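Local coordinates for protein putative peptidase (Parabacteroides merdae, PDB 4L8K) that probably hydrolyses peptide bonds as a member of peptidase family S41, at residues Ala289-Asp294 against Arg299-Glu304; Asp103-Ile106 against Lys111-Arg114; Glu94-Tyr99 against Ile120-Tyr125. All blocks are in the same frame, centred on the assembly; numbering follows the deposited sequence.

How the interactions relate
Three contacts illustrate how elements around one alpha/beta sheet are joined, with helix 93-100 in touch with all of them. Interaction 3 sets that helix on strand 120-125, and interaction 2, its centre 8 Å away, adds the outer hairpin to the same sheet: Lys111 O and Tyr124 N lie 2.8 Å apart, Lys113 O and Tyr122 N 2.9 Å. Interaction 1, with its centre 13 Å from that of interaction 3, is reached through Tyr99, whose OH lies 2.6 Å from Glu304 OE2 and 2.9 Å from Asp300 N, both probable hydrogen bonds. Interactions 1 and 2 do not touch; their nearest atoms are about 9 Å apart.

Interaction 1: residues Ala289-Asp294 against Arg299-Glu304; sequences AITGED and RDTIIE
Asp294 and Arg299 meet with carboxylate and guanidinium planes 49° apart, a twist that gives a single-point salt bridge in place of a flat, two-pronged one. A bend at chi3 (54°) in the Arg299 chain helps turn NE to the acid, 3.0 Å from OD1 of Asp294; the oxygen sits near the guanidinium plane, whereas the nitrogen approaches from above the carboxylate. A water spans the second pair, donating to Asp294 OD2 and accepting from Arg299 NH2, while CG of Glu304 lies over one guanidinium face, toward its rim. Thr301 crosses Asp294 at about a right angle. Its hydroxyl donates to the anti lone pair of OD2 (OG1 to OD2 2.6 Å) and accepts from Thr291 N, 3.0 Å from Thr301 OG1, in a nearly straight bond (164°). Thr291 in turn N-caps helix 292-296, its OG1 receiving Asp294 N. On the apolar side Ile290 lies across Ile302, CG1 to CD1 4.0 Å, and rests its CD1 on the carboxylate of Asp300, which caps helix 301-311 and forms a salt bridge with Arg155. With an alanine in place of Asp294, NE of Arg299 would probably lose its charge mate and the Thr301 hydroxyl its acceptor, leaving the guanidinium freer to turn. Gripped by a guanidinium, a hydroxyl and a water, the buried carboxylate of Asp294 is probably ionised, its charge offset by Arg299.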
ATOM      1  N   ALA A 289       9.733  14.564  -2.934  1.00 19.32           N
ATOM      2  CA  ALA A 289       8.727  14.737  -3.981  1.00 19.36           C
ATOM      3  C   ALA A 289       9.403  15.029  -5.304  1.00 24.97           C
ATOM      4  O   ALA A 289      10.375  15.790  -5.324  1.00 26.75           O
ATOM      5  CB  ALA A 289       7.761  15.894  -3.625  1.00 19.95           C
ATOM      6  N   ILE A 290       8.881  14.466  -6.418  1.00 20.73           N
ATOM      7  CA  ILE A 290       9.401  14.789  -7.758  1.00 19.56           C
ATOM      8  C   ILE A 290       9.091  16.286  -8.028  1.00 24.27           C
ATOM      9  O   ILE A 290       7.966  16.736  -7.824  1.00 23.14           O
ATOM     10  CB  ILE A 290       8.881  13.843  -8.874  1.00 21.24           C
ATOM     11  CG1 ILE A 290       9.375  12.388  -8.611  1.00 20.00           C
ATOM     12  CG2 ILE A 290       9.344  14.333 -10.284  1.00 21.07           C
ATOM     13  CD1 ILE A 290       8.914  11.376  -9.653  1.00 25.26           C
ATOM     14  N   THR A 291      10.125  17.053  -8.390  1.00 21.83           N
ATOM     15  CA  THR A 291       9.967  18.481  -8.630  1.00 22.00           C
ATOM     16  C   THR A 291       9.689  18.763 -10.089  1.00 23.25           C
ATOM     17  O   THR A 291      10.086  17.988 -10.962  1.00 22.57           O
ATOM     18  CB  THR A 291      11.186  19.247  -8.141  1.00 24.49           C
ATOM     19  OG1 THR A 291      12.300  18.876  -8.941  1.00 23.07           O
ATOM     20  CG2 THR A 291      11.468  18.997  -6.674  1.00 21.89           C
ATOM     21  N   GLY A 292       9.025  19.880 -10.330  1.00 20.37           N
ATOM     22  CA  GLY A 292       8.694  20.357 -11.673  1.00 21.77           C
ATOM     23  C   GLY A 292       9.928  20.595 -12.538  1.00 27.99           C
ATOM     24  O   GLY A 292       9.906  20.268 -13.728  1.00 30.30           O
ATOM     25  N   GLU A 293      11.041  21.089 -11.940  1.00 21.68           N
ATOM     26  CA  GLU A 293      12.274  21.329 -12.675  1.00 22.28           C
ATOM     27  C   GLU A 293      13.040  20.019 -12.939  1.00 26.77           C
ATOM     28  O   GLU A 293      13.783  19.954 -13.913  1.00 27.63           O
ATOM     29  CB  GLU A 293      13.175  22.380 -11.982  1.00 24.76           C
ATOM     30  CG  GLU A 293      13.688  22.023 -10.589  1.00 33.52           C
ATOM     31  CD  GLU A 293      12.759  22.293  -9.416  1.00 42.51           C
ATOM     32  OE1 GLU A 293      11.576  22.656  -9.628  1.00 32.87           O
ATOM     33  OE2 GLU A 293      13.234  22.145  -8.269  1.00 32.23           O
ATOM     34  N   ASP A 294      12.872  18.986 -12.105  1.00 22.86           N
ATOM     35  CA  ASP A 294      13.544  17.717 -12.388  1.00 23.62           C
ATOM     36  C   ASP A 294      12.887  16.997 -13.573  1.00 31.69           C
ATOM     37  O   ASP A 294      13.603  16.346 -14.339  1.00 33.37           O
ATOM     38  CB  ASP A 294      13.612  16.794 -11.162  1.00 23.85           C
ATOM     39  CG  ASP A 294      14.861  17.033 -10.333  1.00 25.90           C
ATOM     40  OD1 ASP A 294      15.855  17.570 -10.890  1.00 24.01           O
ATOM     41  OD2 ASP A 294      14.889  16.592  -9.169  1.00 28.17           O
ATOM     42  N   ARG A 299      14.666  14.033 -14.954  1.00 23.41           N
ATOM     43  CA  ARG A 299      15.159  13.430 -13.706  1.00 22.72           C
ATOM     44  C   ARG A 299      14.054  13.082 -12.734  1.00 25.29           C
ATOM     45  O   ARG A 299      13.041  13.787 -12.651  1.00 24.41           O
ATOM     46  CB  ARG A 299      16.120  14.398 -13.000  1.00 20.96           C
ATOM     47  CG  ARG A 299      17.486  14.535 -13.645  1.00 25.46           C
ATOM     48  CD  ARG A 299      18.172  15.807 -13.154  1.00 35.97           C
ATOM     49  NE  ARG A 299      18.253  15.897 -11.687  1.00 35.95           N
ATOM     50  CZ  ARG A 299      19.305  15.524 -10.962  1.00 42.21           C
ATOM     51  NH1 ARG A 299      20.385  15.024 -11.550  1.00 36.21           N
ATOM     52  NH2 ARG A 299      19.291  15.664  -9.647  1.00 21.41           N
ATOM     53  N   ASP A 300      14.277  12.013 -11.958  1.00 21.06           N
ATOM     54  CA  ASP A 300      13.362  11.597 -10.904  1.00 19.22           C
ATOM     55  C   ASP A 300      14.018  12.022  -9.600  1.00 21.97           C
ATOM     56  O   ASP A 300      15.021  11.431  -9.207  1.00 21.55           O
ATOM     57  CB  ASP A 300      13.111  10.054 -10.974  1.00 20.08           C
ATOM     58  CG  ASP A 300      12.079   9.499  -9.996  1.00 25.31           C
ATOM     59  OD1 ASP A 300      12.082   9.918  -8.818  1.00 25.75           O
ATOM     60  OD2 ASP A 300      11.300   8.600 -10.395  1.00 28.55           O
ATOM     61  N   THR A 301      13.479  13.050  -8.947  1.00 19.86           N
ATOM     62  CA  THR A 301      14.003  13.604  -7.686  1.00 21.02           C
ATOM     63  C   THR A 301      14.197  12.518  -6.611  1.00 25.94           C
ATOM     64  O   THR A 301      15.207  12.542  -5.898  1.00 26.40           O
ATOM     65  CB  THR A 301      13.064  14.713  -7.162  1.00 24.71           C
ATOM     66  OG1 THR A 301      12.649  15.505  -8.270  1.00 25.22           O
ATOM     67  CG2 THR A 301      13.730  15.624  -6.125  1.00 20.88           C
ATOM     68  N   ILE A 302      13.251  11.553  -6.537  1.00 21.62           N
ATOM     69  CA  ILE A 302      13.264  10.483  -5.552  1.00 19.59           C
ATOM     70  C   ILE A 302      14.395   9.493  -5.864  1.00 21.42           C
ATOM     71  O   ILE A 302      15.174   9.188  -4.956  1.00 20.25           O
ATOM     72  CB  ILE A 302      11.859   9.810  -5.417  1.00 20.74           C
ATOM     73  CG1 ILE A 302      10.785  10.904  -5.161  1.00 19.28           C
ATOM     74  CG2 ILE A 302      11.882   8.782  -4.276  1.00 20.30           C
ATOM     75  CD1 ILE A 302       9.306  10.444  -5.135  1.00 22.81           C
ATOM     76  N   ILE A 303      14.527   9.034  -7.133  1.00 18.45           N
ATOM     77  CA  ILE A 303      15.626   8.124  -7.481  1.00 19.34           C
ATOM     78  C   ILE A 303      16.981   8.832  -7.215  1.00 23.46           C
ATOM     79  O   ILE A 303      17.875   8.222  -6.619  1.00 20.66           O
ATOM     80  CB  ILE A 303      15.520   7.557  -8.925  1.00 22.18           C
ATOM     81  CG1 ILE A 303      14.231   6.708  -9.097  1.00 20.48           C
ATOM     82  CG2 ILE A 303      16.784   6.722  -9.303  1.00 22.85           C
ATOM     83  CD1 ILE A 303      13.922   6.258 -10.599  1.00 18.74           C
ATOM     84  N   GLU A 304      17.097  10.136  -7.598  1.00 20.65           N
ATOM     85  CA  GLU A 304      18.335  10.901  -7.419  1.00 21.30           C
ATOM     86  C   GLU A 304      18.720  11.062  -5.938  1.00 24.21           C
ATOM     87  O   GLU A 304      19.887  10.874  -5.602  1.00 25.44           O
ATOM     88  CB  GLU A 304      18.252  12.273  -8.089  1.00 23.43           C
ATOM     89  CG  GLU A 304      18.155  12.205  -9.600  1.00 31.37           C
ATOM     90  CD  GLU A 304      19.340  11.632 -10.352  1.00 38.79           C
ATOM     91  OE1 GLU A 304      20.457  11.579  -9.793  1.00 35.44           O
ATOM     92  OE2 GLU A 304      19.151  11.273 -11.532  1.00 26.35           O
TER
HETATM   93  O   HOH W   1      17.134  16.214  -8.012  1.00 27.54           O

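Interaction 2: residues Asp103-Ile106 against Lys111-Arg114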
ATOM      1  N   ASP A 103      17.753  -1.693 -21.950  1.00 25.96           N
ATOM      2  CA  ASP A 103      18.653  -2.804 -21.635  1.00 25.27           C
ATOM      3  C   ASP A 103      18.520  -3.299 -20.171  1.00 27.45           C
ATOM      4  O   ASP A 103      19.420  -3.986 -19.667  1.00 28.60           O
ATOM      5  CB  ASP A 103      20.111  -2.372 -21.913  1.00 27.78           C
ATOM      6  CG  ASP A 103      20.550  -1.124 -21.154  1.00 42.38           C
ATOM      7  OD1 ASP A 103      19.663  -0.440 -20.555  1.00 41.89           O
ATOM      8  OD2 ASP A 103      21.755  -0.774 -21.233  1.00 49.71           O
ATOM      9  N   TYR A 104      17.417  -2.955 -19.494  1.00 21.55           N
ATOM     10  CA  TYR A 104      17.171  -3.412 -18.127  1.00 19.88           C
ATOM     11  C   TYR A 104      16.851  -4.930 -18.149  1.00 23.78           C
ATOM     12  O   TYR A 104      16.464  -5.471 -19.185  1.00 23.47           O
ATOM     13  CB  TYR A 104      16.042  -2.616 -17.471  1.00 19.60           C
ATOM     14  CG  TYR A 104      14.703  -2.746 -18.174  1.00 20.07           C
ATOM     15  CD1 TYR A 104      13.825  -3.789 -17.864  1.00 21.59           C
ATOM     16  CD2 TYR A 104      14.303  -1.816 -19.135  1.00 19.13           C
ATOM     17  CE1 TYR A 104      12.600  -3.921 -18.519  1.00 22.61           C
ATOM     18  CE2 TYR A 104      13.080  -1.936 -19.794  1.00 18.83           C
ATOM     19  CZ  TYR A 104      12.232  -2.990 -19.481  1.00 30.67           C
ATOM     20  OH  TYR A 104      11.010  -3.119 -20.099  1.00 32.53           O
ATOM     21  N   LYS A 105      17.020  -5.597 -17.024  1.00 19.67           N
ATOM     22  CA  LYS A 105      16.787  -7.034 -16.952  1.00 20.57           C
ATOM     23  C   LYS A 105      15.397  -7.311 -16.419  1.00 24.64           C
ATOM     24  O   LYS A 105      14.870  -6.504 -15.654  1.00 22.21           O
ATOM     25  CB  LYS A 105      17.846  -7.702 -16.053  1.00 24.26           C
ATOM     26  CG  LYS A 105      19.294  -7.215 -16.214  1.00 32.83           C
ATOM     27  CD  LYS A 105      19.916  -7.739 -17.462  1.00 42.34           C
ATOM     28  CE  LYS A 105      21.401  -7.514 -17.423  1.00 53.76           C
ATOM     29  NZ  LYS A 105      22.030  -7.860 -18.722  1.00 70.91           N
ATOM     30  N   ILE A 106      14.799  -8.463 -16.817  1.00 23.55           N
ATOM     31  CA  ILE A 106      13.454  -8.881 -16.386  1.00 21.56           C
ATOM     32  C   ILE A 106      13.553 -10.221 -15.643  1.00 25.22           C
ATOM     33  O   ILE A 106      13.959 -11.209 -16.228  1.00 23.94           O
ATOM     34  CB  ILE A 106      12.446  -8.951 -17.575  1.00 22.53           C
ATOM     35  CG1 ILE A 106      12.226  -7.557 -18.182  1.00 21.78           C
ATOM     36  CG2 ILE A 106      11.110  -9.595 -17.119  1.00 20.54           C
ATOM     37  CD1 ILE A 106      11.543  -7.551 -19.582  1.00 26.64           C
ATOM     38  N   LYS A 111      11.838  -5.511 -12.774  1.00 16.98           N
ATOM     39  CA  LYS A 111      12.681  -4.852 -13.759  1.00 16.57           C
ATOM     40  C   LYS A 111      13.884  -4.405 -12.969  1.00 21.46           C
ATOM     41  O   LYS A 111      13.707  -3.810 -11.890  1.00 19.68           O
ATOM     42  CB  LYS A 111      12.004  -3.656 -14.453  1.00 17.02           C
ATOM     43  CG  LYS A 111      10.795  -3.987 -15.295  1.00 21.52           C
ATOM     44  CD  LYS A 111      10.275  -2.690 -15.900  1.00 17.09           C
ATOM     45  CE  LYS A 111       9.087  -2.881 -16.809  1.00 26.38           C
ATOM     46  NZ  LYS A 111       8.560  -1.544 -17.245  1.00 29.16           N
ATOM     47  N   TYR A 112      15.111  -4.734 -13.429  1.00 18.27           N
ATOM     48  CA  TYR A 112      16.253  -4.343 -12.616  1.00 17.12           C
ATOM     49  C   TYR A 112      17.444  -3.917 -13.462  1.00 22.00           C
ATOM     50  O   TYR A 112      17.630  -4.380 -14.583  1.00 22.94           O
ATOM     51  CB  TYR A 112      16.615  -5.423 -11.578  1.00 16.39           C
ATOM     52  CG  TYR A 112      17.173  -6.718 -12.132  1.00 17.86           C
ATOM     53  CD1 TYR A 112      16.325  -7.723 -12.612  1.00 20.15           C
ATOM     54  CD2 TYR A 112      18.538  -6.989 -12.084  1.00 17.68           C
ATOM     55  CE1 TYR A 112      16.837  -8.941 -13.093  1.00 20.34           C
ATOM     56  CE2 TYR A 112      19.059  -8.207 -12.544  1.00 19.05           C
ATOM     57  CZ  TYR A 112      18.207  -9.181 -13.043  1.00 24.60           C
ATOM     58  OH  TYR A 112      18.755 -10.366 -13.499  1.00 24.28           O
ATOM     59  N   LYS A 113      18.229  -2.992 -12.925  1.00 19.83           N
ATOM     60  CA  LYS A 113      19.394  -2.432 -13.604  1.00 20.54           C
ATOM     61  C   LYS A 113      20.351  -1.767 -12.615  1.00 22.69           C
ATOM     62  O   LYS A 113      19.910  -1.138 -11.656  1.00 20.17           O
ATOM     63  CB  LYS A 113      18.918  -1.385 -14.640  1.00 23.31           C
ATOM     64  CG  LYS A 113      19.976  -0.956 -15.633  1.00 30.72           C
ATOM     65  CD  LYS A 113      19.455   0.093 -16.554  1.00 32.64           C
ATOM     66  CE  LYS A 113      20.493   0.533 -17.541  1.00 35.70           C
ATOM     67  NZ  LYS A 113      19.878   1.375 -18.604  1.00 51.96           N
ATOM     68  N   ARG A 114      21.657  -1.827 -12.919  1.00 21.16           N
ATOM     69  CA  ARG A 114      22.678  -1.141 -12.123  1.00 21.02           C
ATOM     70  C   ARG A 114      22.763   0.327 -12.568  1.00 23.76           C
ATOM     71  O   ARG A 114      22.786   0.624 -13.771  1.00 23.38           O
ATOM     72  CB  ARG A 114      24.054  -1.820 -12.228  1.00 17.71           C
ATOM     73  CG  ARG A 114      24.087  -3.167 -11.553  1.00 15.88           C
ATOM     74  CD  ARG A 114      25.485  -3.749 -11.455  1.00 20.01           C
ATOM     75  NE  ARG A 114      26.191  -3.786 -12.736  1.00 23.08           N
ATOM     76  CZ  ARG A 114      26.760  -4.875 -13.249  1.00 38.15           C
ATOM     77  NH1 ARG A 114      26.674  -6.040 -12.616  1.00 26.15           N
ATOM     78  NH2 ARG A 114      27.430  -4.804 -14.386  1.00 23.38           N
TER
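Asp103 and Lys113 are brought together by different first torsions. The carboxylate of Asp103 is tucked between its own backbone N and carbonyl carbon (chi1 57°), whereas Lys113 leaves with CG opposite its backbone N (chi1 -167°) and stays extended to the tip. The two side chains cross at about a right angle, and NZ of Lys113 ends 2.7 Å from OD1 of Asp103, on the syn side of the carboxylate and slightly out of its plane. The same ammonium group makes weak hydrogen bonds to the carbonyls of Tyr99 and Leu100, where helix 93-100 ends.

The backbones form a beta hairpin, strand 105-107 with strand 110-115, at the edge of the mixed sheet. Lys105 and Tyr112 form an antiparallel hydrogen-bonded pair: Lys105 N reaches Tyr112 O at 2.8 Å, and Tyr112 N reaches Lys105 O at 2.9 Å. Ile106 and Lys111 follow as a non-hydrogen-bonded pair.

On the face carrying Lys105 and Tyr112, CB of Lys105 sits over the tyrosine ring in a CH-pi contact, 3.5 Å from the centroid and 19° off the normal. CG still touches the ring; the chain then bends at chi2 and its end leads away. The ring also touches Met140 of helix 134-143. Tyr104 packs obliquely along the extended methylenes of Lys111, CE1 of Tyr104 3.7 Å from CG of Lys111, with the hydroxyl approaching the CE end of the chain.

Interaction 3: residues Glu94-Tyr99 against Ile120-Tyr125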
ATOM      1  N   GLU A  94       7.656   7.663 -17.984  1.00 22.58           N
ATOM      2  CA  GLU A  94       8.494   8.323 -19.000  1.00 22.64           C
ATOM      3  C   GLU A  94       9.825   8.798 -18.387  1.00 27.08           C
ATOM      4  O   GLU A  94      10.862   8.695 -19.042  1.00 28.81           O
ATOM      5  CB  GLU A  94       7.744   9.501 -19.669  1.00 24.28           C
ATOM      6  CG  GLU A  94       6.465   9.087 -20.386  1.00 39.57           C
ATOM      7  CD  GLU A  94       5.203   8.801 -19.573  1.00 63.45           C
ATOM      8  OE1 GLU A  94       5.175   9.064 -18.343  1.00 38.88           O
ATOM      9  OE2 GLU A  94       4.229   8.312 -20.194  1.00 55.63           O
ATOM     10  N   ILE A  95       9.805   9.284 -17.127  1.00 21.16           N
ATOM     11  CA  ILE A  95      11.031   9.708 -16.437  1.00 19.20           C
ATOM     12  C   ILE A  95      11.810   8.442 -15.983  1.00 22.54           C
ATOM     13  O   ILE A  95      13.030   8.392 -16.108  1.00 22.94           O
ATOM     14  CB  ILE A  95      10.726  10.682 -15.268  1.00 21.23           C
ATOM     15  CG1 ILE A  95      10.134  12.036 -15.747  1.00 19.75           C
ATOM     16  CG2 ILE A  95      11.946  10.894 -14.350  1.00 21.62           C
ATOM     17  CD1 ILE A  95      10.944  13.041 -16.561  1.00 29.37           C
ATOM     18  N   GLN A  96      11.096   7.415 -15.502  1.00 19.59           N
ATOM     19  CA  GLN A  96      11.692   6.147 -15.105  1.00 18.91           C
ATOM     20  C   GLN A  96      12.441   5.479 -16.306  1.00 24.81           C
ATOM     21  O   GLN A  96      13.513   4.890 -16.105  1.00 22.42           O
ATOM     22  CB  GLN A  96      10.634   5.216 -14.526  1.00 18.99           C
ATOM     23  CG  GLN A  96      11.243   3.952 -13.924  1.00 22.63           C
ATOM     24  CD  GLN A  96      10.219   2.882 -13.685  1.00 33.45           C
ATOM     25  OE1 GLN A  96       9.371   2.578 -14.533  1.00 21.62           O
ATOM     26  NE2 GLN A  96      10.294   2.286 -12.510  1.00 24.18           N
ATOM     27  N   ASP A  97      11.897   5.626 -17.548  1.00 24.03           N
ATOM     28  CA  ASP A  97      12.511   5.137 -18.802  1.00 24.46           C
ATOM     29  C   ASP A  97      13.938   5.666 -18.972  1.00 29.33           C
ATOM     30  O   ASP A  97      14.759   4.979 -19.568  1.00 30.30           O
ATOM     31  CB  ASP A  97      11.678   5.525 -20.044  1.00 25.66           C
ATOM     32  CG  ASP A  97      10.329   4.827 -20.171  1.00 31.96           C
ATOM     33  OD1 ASP A  97      10.168   3.735 -19.597  1.00 33.07           O
ATOM     34  OD2 ASP A  97       9.429   5.385 -20.838  1.00 37.45           O
ATOM     35  N   ASN A  98      14.251   6.860 -18.423  1.00 24.82           N
ATOM     36  CA  ASN A  98      15.597   7.429 -18.507  1.00 25.11           C
ATOM     37  C   ASN A  98      16.614   6.669 -17.643  1.00 29.77           C
ATOM     38  O   ASN A  98      17.812   6.762 -17.892  1.00 33.42           O
ATOM     39  CB  ASN A  98      15.582   8.902 -18.123  1.00 26.81           C
ATOM     40  CG  ASN A  98      14.800   9.745 -19.083  1.00 34.50           C
ATOM     41  OD1 ASN A  98      14.572   9.358 -20.224  1.00 30.70           O
ATOM     42  ND2 ASN A  98      14.364  10.914 -18.636  1.00 24.31           N
ATOM     43  N   TYR A  99      16.141   5.935 -16.644  1.00 23.36           N
ATOM     44  CA  TYR A  99      16.951   5.141 -15.728  1.00 22.99           C
ATOM     45  C   TYR A  99      16.973   3.682 -16.153  1.00 27.48           C
ATOM     46  O   TYR A  99      18.044   3.069 -16.177  1.00 27.89           O
ATOM     47  CB  TYR A  99      16.440   5.272 -14.275  1.00 23.03           C
ATOM     48  CG  TYR A  99      16.535   6.692 -13.751  1.00 21.69           C
ATOM     49  CD1 TYR A  99      15.525   7.620 -14.004  1.00 21.97           C
ATOM     50  CD2 TYR A  99      17.659   7.125 -13.050  1.00 21.45           C
ATOM     51  CE1 TYR A  99      15.635   8.943 -13.577  1.00 21.70           C
ATOM     52  CE2 TYR A  99      17.762   8.440 -12.588  1.00 22.35           C
ATOM     53  CZ  TYR A  99      16.751   9.348 -12.864  1.00 25.81           C
ATOM     54  OH  TYR A  99      16.842  10.651 -12.436  1.00 24.73           O
ATOM     55  N   ILE A 120      25.151   1.094  -7.661  1.00 21.48           N
ATOM     56  CA  ILE A 120      23.806   0.993  -7.089  1.00 20.82           C
ATOM     57  C   ILE A 120      22.909   0.072  -7.911  1.00 24.50           C
ATOM     58  O   ILE A 120      22.798   0.224  -9.130  1.00 23.46           O
ATOM     59  CB  ILE A 120      23.213   2.441  -6.984  1.00 23.52           C
ATOM     60  CG1 ILE A 120      23.924   3.199  -5.815  1.00 23.35           C
ATOM     61  CG2 ILE A 120      21.658   2.433  -6.799  1.00 20.58           C
ATOM     62  CD1 ILE A 120      23.689   4.622  -5.785  1.00 33.78           C
ATOM     63  N   GLY A 121      22.290  -0.882  -7.228  1.00 20.59           N
ATOM     64  CA  GLY A 121      21.308  -1.783  -7.813  1.00 19.35           C
ATOM     65  C   GLY A 121      19.927  -1.148  -7.761  1.00 22.56           C
ATOM     66  O   GLY A 121      19.499  -0.676  -6.712  1.00 22.82           O
ATOM     67  N   TYR A 122      19.232  -1.060  -8.887  1.00 20.77           N
ATOM     68  CA  TYR A 122      17.875  -0.481  -8.907  1.00 18.63           C
ATOM     69  C   TYR A 122      16.865  -1.566  -9.318  1.00 21.29           C
ATOM     70  O   TYR A 122      17.062  -2.257 -10.309  1.00 18.83           O
ATOM     71  CB  TYR A 122      17.794   0.771  -9.807  1.00 17.31           C
ATOM     72  CG  TYR A 122      16.375   1.285 -10.022  1.00 18.17           C
ATOM     73  CD1 TYR A 122      15.752   2.103  -9.078  1.00 17.63           C
ATOM     74  CD2 TYR A 122      15.633   0.901 -11.140  1.00 18.02           C
ATOM     75  CE1 TYR A 122      14.438   2.541  -9.250  1.00 17.42           C
ATOM     76  CE2 TYR A 122      14.303   1.303 -11.300  1.00 17.73           C
ATOM     77  CZ  TYR A 122      13.717   2.137 -10.365  1.00 21.73           C
ATOM     78  OH  TYR A 122      12.417   2.548 -10.554  1.00 19.46           O
ATOM     79  N   VAL A 123      15.814  -1.735  -8.516  1.00 18.85           N
ATOM     80  CA  VAL A 123      14.728  -2.672  -8.812  1.00 17.45           C
ATOM     81  C   VAL A 123      13.406  -1.892  -8.859  1.00 21.02           C
ATOM     82  O   VAL A 123      13.107  -1.121  -7.951  1.00 20.66           O
ATOM     83  CB  VAL A 123      14.620  -3.880  -7.807  1.00 21.03           C
ATOM     84  CG1 VAL A 123      13.520  -4.863  -8.218  1.00 19.27           C
ATOM     85  CG2 VAL A 123      15.951  -4.617  -7.634  1.00 21.28           C
ATOM     86  N   TYR A 124      12.616  -2.105  -9.909  1.00 18.58           N
ATOM     87  CA  TYR A 124      11.246  -1.623  -9.946  1.00 18.06           C
ATOM     88  C   TYR A 124      10.322  -2.845  -9.868  1.00 22.50           C
ATOM     89  O   TYR A 124      10.426  -3.782 -10.675  1.00 22.49           O
ATOM     90  CB  TYR A 124      10.899  -0.744 -11.154  1.00 19.16           C
ATOM     91  CG  TYR A 124       9.472  -0.243 -11.051  1.00 19.02           C
ATOM     92  CD1 TYR A 124       9.080   0.588 -10.002  1.00 19.90           C
ATOM     93  CD2 TYR A 124       8.496  -0.661 -11.950  1.00 18.78           C
ATOM     94  CE1 TYR A 124       7.760   1.013  -9.866  1.00 17.56           C
ATOM     95  CE2 TYR A 124       7.177  -0.215 -11.845  1.00 18.89           C
ATOM     96  CZ  TYR A 124       6.806   0.596 -10.779  1.00 25.56           C
ATOM     97  OH  TYR A 124       5.510   0.997 -10.599  1.00 23.31           O
ATOM     98  N   TYR A 125       9.454  -2.850  -8.863  1.00 18.35           N
ATOM     99  CA  TYR A 125       8.478  -3.912  -8.680  1.00 16.77           C
ATOM    100  C   TYR A 125       7.082  -3.259  -8.695  1.00 20.17           C
ATOM    101  O   TYR A 125       6.626  -2.715  -7.688  1.00 20.10           O
ATOM    102  CB  TYR A 125       8.772  -4.705  -7.388  1.00 16.57           C
ATOM    103  CG  TYR A 125       7.945  -5.970  -7.281  1.00 17.20           C
ATOM    104  CD1 TYR A 125       7.969  -6.931  -8.287  1.00 19.94           C
ATOM    105  CD2 TYR A 125       7.151  -6.213  -6.169  1.00 17.44           C
ATOM    106  CE1 TYR A 125       7.210  -8.100  -8.191  1.00 21.73           C
ATOM    107  CE2 TYR A 125       6.401  -7.384  -6.057  1.00 19.00           C
ATOM    108  CZ  TYR A 125       6.453  -8.335  -7.061  1.00 24.87           C
ATOM    109  OH  TYR A 125       5.713  -9.482  -6.970  1.00 25.39           O
TER
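Gln96 and Tyr122 supply the hydrogen bond of this contact, the side-chain amide donating through NE2 to the phenol oxygen. NE2 of Gln96 lies 2.9 Å from OH of Tyr122, the N-H points almost straight at it (163°), and the acceptor stays close to the amide plane. Relative to the Tyr122 ring, the nitrogen comes in at the edge, near its plane. The phenol is also hydrogen-bonded to Asp153 of the adjoining strand 149-153, so two polar partners fix its position in a buried setting.

The second kind of contact is amide against ring. The same NE2 stands over one face of Tyr124, offset toward the rim beside CG, with NE2 of Gln96 3.0 Å from CG of Tyr124. The amide plane is turned 78° to the ring, so the group stands upright on the face and is not stacked flat against it.

Helix 93-100 packs over a face of the mixed sheet of this S41 peptidase, a family of the ClpP/crotonase clan, and the nearest CA atoms, those of Gln96 and Tyr124, are 9.3 Å apart. Gln96 spans that distance with CG opposite its backbone N (chi1 -172°) and an extended chain beyond. Tyr122 and Tyr124, two residues apart on strand 120-125, both turn toward the helix.

Tyr124 has further partners: its ring meets that of Phe91, the planes about 15° apart, and its OH is hydrogen-bonded to the carbonyl of Arg155.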